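Local atomic coordinates of GCN5-related N-acetyltransferase (Exiguobacterium sibiricum 255-15, PDB entry 3GY9), a protein that binds coenzyme A and, as a member of the GNAT family, probably transfers an acyl group to an acceptor that is not established. Residues 66-71 with 78-83. Sequence-based numbering, arbitrary orientation.
Sequences GYMKQS and RIRHVY. With COA (coenzyme A), chain B; SO4 (sulfate ion), chain E; SO4 (sulfate ion), chain F.
The guanidinium of R78 meets Q70 at its edge: Q70 OE1 lies 5° out of its plane and takes R78 NH1 on a lone pair at 2.6 Å, while the amide is turned 57° against it. R80 has the ring atom H81 NE2 3.7 Å above one face of its guanidinium; its edge holds the selenium (SE) of selenomethionine M68, 3.5 Å from R80 NH1, and two sulfates, probably from the crystallisation liquor, while NH1 also forms a salt bridge with E42. R80 NE donates to O3 of the chain E sulfate at 2.8 Å, and R80 NH2 reaches both ions. Chi1 of 63° places M68 CG between backbone N and carbonyl carbon, 3.6 Å from R80 CD. With an alanine at R78, Q70 OE1 and K135 O would probably both lose a donor, leaving the amide held by its NE2 bond to S71 O. Between the strands, paired backbone bonds join G66 with R80 and M68 with R78 (R78 N to M68 O 2.7 Å); Y67 and I79 form the non-hydrogen-bonded pair on the other face. This antiparallel hairpin, 61-69/76-84 of the GNAT sheet, is flanked by strands 50-55 and 111-114. Helix 93-105 packs on Y67 and I79, with Y67 OH bonded to E104; H81 touches helix 31-37, and V82 and Y83 border coenzyme A.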
loop_
_atom_site.group_PDB
_atom_site.type_symbol
_atom_site.label_atom_id
_atom_site.label_comp_id
_atom_site.label_asym_id
_atom_site.label_seq_id
_atom_site.Cartn_x
_atom_site.Cartn_y
_atom_site.Cartn_z
ATOM N N GLY A 66 0.375 -2.378 1.347
ATOM C CA GLY A 66 0.086 -3.719 0.912
ATOM C C GLY A 66 -1.265 -3.823 0.288
ATOM O O GLY A 66 -1.831 -2.836 -0.165
ATOM N N TYR A 67 -1.772 -5.047 0.251
ATOM C CA TYR A 67 -3.068 -5.315 -0.363
ATOM C C TYR A 67 -3.713 -6.537 0.261
ATOM O O TYR A 67 -3.051 -7.387 0.866
ATOM C CB TYR A 67 -2.913 -5.520 -1.883
ATOM C CG TYR A 67 -2.214 -6.800 -2.234
ATOM C CD1 TYR A 67 -0.819 -6.856 -2.345
ATOM C CD2 TYR A 67 -2.932 -7.972 -2.446
ATOM C CE1 TYR A 67 -0.170 -8.052 -2.653
ATOM C CE2 TYR A 67 -2.285 -9.178 -2.740
ATOM C CZ TYR A 67 -0.897 -9.204 -2.844
ATOM O OH TYR A 67 -0.281 -10.418 -3.138
HETATM N N MSE A 68 -5.028 -6.600 0.124
HETATM C CA MSE A 68 -5.801 -7.753 0.529
HETATM C C MSE A 68 -7.141 -7.736 -0.204
HETATM O O MSE A 68 -7.403 -6.862 -1.018
HETATM C CB MSE A 68 -5.981 -7.777 2.052
HETATM C CG MSE A 68 -6.764 -6.614 2.615
HETATM SE SE MSE A 68 -7.068 -6.742 4.534
HETATM C CE MSE A 68 -8.480 -8.038 4.471
ATOM N N LYS A 69 -7.981 -8.725 0.063
ATOM C CA LYS A 69 -9.254 -8.796 -0.601
ATOM C C LYS A 69 -10.145 -7.623 -0.211
ATOM O O LYS A 69 -10.225 -7.263 0.960
ATOM C CB LYS A 69 -9.937 -10.120 -0.245
ATOM C CG LYS A 69 -11.184 -10.365 -1.057
ATOM C CD LYS A 69 -11.895 -11.650 -0.658
ATOM C CE LYS A 69 -13.269 -11.742 -1.316
ATOM N NZ LYS A 69 -14.152 -10.582 -0.949
ATOM N N GLN A 70 -10.828 -7.039 -1.199
ATOM C CA GLN A 70 -11.853 -6.026 -0.941
ATOM C C GLN A 70 -13.118 -6.733 -0.534
ATOM O O GLN A 70 -13.627 -7.554 -1.264
ATOM C CB GLN A 70 -12.106 -5.177 -2.182
ATOM C CG GLN A 70 -13.321 -4.241 -2.082
ATOM C CD GLN A 70 -13.166 -3.186 -1.018
ATOM O OE1 GLN A 70 -12.152 -2.512 -0.929
ATOM N NE2 GLN A 70 -14.191 -3.033 -0.191
ATOM N N SER A 71 -13.614 -6.419 0.651
ATOM C CA SER A 71 -14.821 -7.054 1.152
ATOM C C SER A 71 -16.007 -6.669 0.290
ATOM O O SER A 71 -16.112 -5.528 -0.171
ATOM C CB SER A 71 -15.081 -6.640 2.596
ATOM O OG SER A 71 -15.211 -5.235 2.697
ATOM N N ARG A 78 -7.999 -4.621 -2.492
ATOM C CA ARG A 78 -7.896 -3.292 -1.926
ATOM C C ARG A 78 -6.452 -3.033 -1.535
ATOM O O ARG A 78 -5.851 -3.857 -0.822
ATOM C CB ARG A 78 -8.770 -3.198 -0.676
ATOM C CG ARG A 78 -8.854 -1.783 -0.161
ATOM C CD ARG A 78 -9.676 -1.727 1.117
ATOM N NE ARG A 78 -9.975 -0.345 1.514
ATOM C CZ ARG A 78 -11.091 0.306 1.178
ATOM N NH1 ARG A 78 -12.007 -0.231 0.395
ATOM N NH2 ARG A 78 -11.254 1.553 1.576
ATOM N N ILE A 79 -5.880 -1.926 -2.018
ATOM C CA ILE A 79 -4.561 -1.487 -1.608
ATOM C C ILE A 79 -4.702 -0.722 -0.296
ATOM O O ILE A 79 -5.512 0.185 -0.209
ATOM C CB ILE A 79 -3.913 -0.637 -2.710
ATOM C CG1 ILE A 79 -3.668 -1.532 -3.943
ATOM C CG2 ILE A 79 -2.626 0.019 -2.210
ATOM C CD1 ILE A 79 -3.235 -0.777 -5.190
ATOM N N ARG A 80 -3.961 -1.156 0.731
ATOM C CA ARG A 80 -4.179 -0.674 2.085
ATOM C C ARG A 80 -2.931 -0.202 2.758
ATOM O O ARG A 80 -1.849 -0.737 2.555
ATOM C CB ARG A 80 -4.747 -1.795 2.943
ATOM C CG ARG A 80 -6.022 -2.399 2.358
ATOM C CD ARG A 80 -6.877 -3.063 3.428
ATOM N NE ARG A 80 -7.419 -2.099 4.372
ATOM C CZ ARG A 80 -7.996 -2.407 5.529
ATOM N NH1 ARG A 80 -8.107 -3.661 5.931
ATOM N NH2 ARG A 80 -8.414 -1.437 6.316
ATOM N N HIS A 81 -3.124 0.782 3.625
ATOM C CA HIS A 81 -2.113 1.191 4.598
ATOM C C HIS A 81 -0.842 1.728 3.983
ATOM O O HIS A 81 0.244 1.525 4.511
ATOM C CB HIS A 81 -1.780 0.050 5.574
ATOM C CG HIS A 81 -2.980 -0.607 6.186
ATOM N ND1 HIS A 81 -3.938 0.087 6.892
ATOM C CD2 HIS A 81 -3.369 -1.906 6.200
ATOM C CE1 HIS A 81 -4.853 -0.764 7.333
ATOM N NE2 HIS A 81 -4.540 -1.975 6.901
ATOM N N VAL A 82 -0.948 2.440 2.872
ATOM C CA VAL A 82 0.224 2.995 2.211
ATOM C C VAL A 82 0.619 4.295 2.885
ATOM O O VAL A 82 -0.173 5.222 2.969
ATOM C CB VAL A 82 -0.076 3.286 0.726
ATOM C CG1 VAL A 82 1.063 4.084 0.102
ATOM C CG2 VAL A 82 -0.321 1.984 -0.017
ATOM N N TYR A 83 1.849 4.345 3.373
ATOM C CA TYR A 83 2.352 5.529 4.088
ATOM C C TYR A 83 3.865 5.599 3.942
ATOM O O TYR A 83 4.551 4.596 4.148
ATOM C CB TYR A 83 1.998 5.450 5.580
ATOM C CG TYR A 83 2.431 6.673 6.336
ATOM C CD1 TYR A 83 1.673 7.837 6.310
ATOM C CD2 TYR A 83 3.606 6.670 7.063
ATOM C CE1 TYR A 83 2.080 8.974 6.997
ATOM C CE2 TYR A 83 4.021 7.818 7.748
ATOM C CZ TYR A 83 3.264 8.955 7.704
ATOM O OH TYR A 83 3.656 10.096 8.381
HETATM N N1A COA B . 3.312 14.274 -0.632
HETATM C C2A COA B . 2.292 13.782 -1.426
HETATM N N3A COA B . 2.543 13.363 -2.718
HETATM C C4A COA B . 3.808 13.432 -3.205
HETATM C C5A COA B . 4.850 13.926 -2.424
HETATM C C6A COA B . 4.595 14.349 -1.124
HETATM N N6A COA B . 5.541 14.922 -0.393
HETATM N N7A COA B . 5.978 13.877 -3.177
HETATM C C8A COA B . 5.676 13.372 -4.393
HETATM N N9A COA B . 4.329 13.104 -4.418
HETATM C C1B COA B . 3.544 12.585 -5.542
HETATM C C2B COA B . 3.865 13.306 -6.842
HETATM O O2B COA B . 2.692 13.415 -7.624
HETATM C C3B COA B . 4.861 12.394 -7.510
HETATM O O3B COA B . 4.865 12.482 -8.914
HETATM P P3B COA B . 6.150 13.147 -9.615
HETATM O O7A COA B . 5.974 13.128 -11.115
HETATM O O8A COA B . 6.264 14.557 -9.093
HETATM O O9A COA B . 7.400 12.383 -9.249
HETATM C C4B COA B . 4.367 11.037 -7.060
HETATM O O4B COA B . 3.880 11.226 -5.744
HETATM C C5B COA B . 5.446 9.953 -7.110
HETATM O O5B COA B . 6.539 10.334 -6.316
HETATM P P1A COA B . 7.220 9.354 -5.217
HETATM O O1A COA B . 7.362 7.957 -5.734
HETATM O O2A COA B . 8.490 10.041 -4.836
HETATM O O3A COA B . 6.139 9.483 -4.049
HETATM P P2A COA B . 6.353 9.284 -2.476
HETATM O O4A COA B . 7.489 8.330 -2.150
HETATM O O5A COA B . 6.375 10.615 -1.817
HETATM O O6A COA B . 4.979 8.533 -2.129
HETATM C CBP COA B . 2.846 9.089 -1.108
HETATM C CCP COA B . 3.716 9.152 -2.366
HETATM C CDP COA B . 2.531 7.630 -0.796
HETATM C CEP COA B . 1.535 9.842 -1.413
HETATM C CAP COA B . 3.599 9.725 0.077
HETATM O OAP COA B . 4.026 11.021 -0.282
HETATM C C9P COA B . 2.719 9.813 1.293
HETATM O O9P COA B . 2.569 8.727 2.166
HETATM N N8P COA B . 2.101 10.978 1.452
HETATM C C7P COA B . 1.218 11.240 2.583
HETATM C C6P COA B . 0.044 12.133 2.176
HETATM C C5P COA B . 0.531 13.521 1.827
HETATM O O5P COA B . 1.733 13.724 1.585
HETATM N N4P COA B . -0.388 14.485 1.803
HETATM C C3P COA B . -0.128 15.779 1.210
HETATM C C2P COA B . 0.855 16.610 2.033
HETATM S S1P COA B . 0.380 16.857 3.762
HETATM S S SO4 E . -6.858 1.652 4.096
HETATM O O1 SO4 E . -5.500 2.203 4.113
HETATM O O2 SO4 E . -7.329 1.389 5.451
HETATM O O3 SO4 E . -6.888 0.428 3.312
HETATM O O4 SO4 E . -7.768 2.604 3.446
HETATM S S SO4 F . -8.680 -1.656 9.824
HETATM O O1 SO4 F . -8.373 -0.366 9.205
HETATM O O2 SO4 F . -7.414 -2.275 10.210
HETATM O O3 SO4 F . -9.472 -2.460 8.881
HETATM O O4 SO4 F . -9.462 -1.443 11.033
#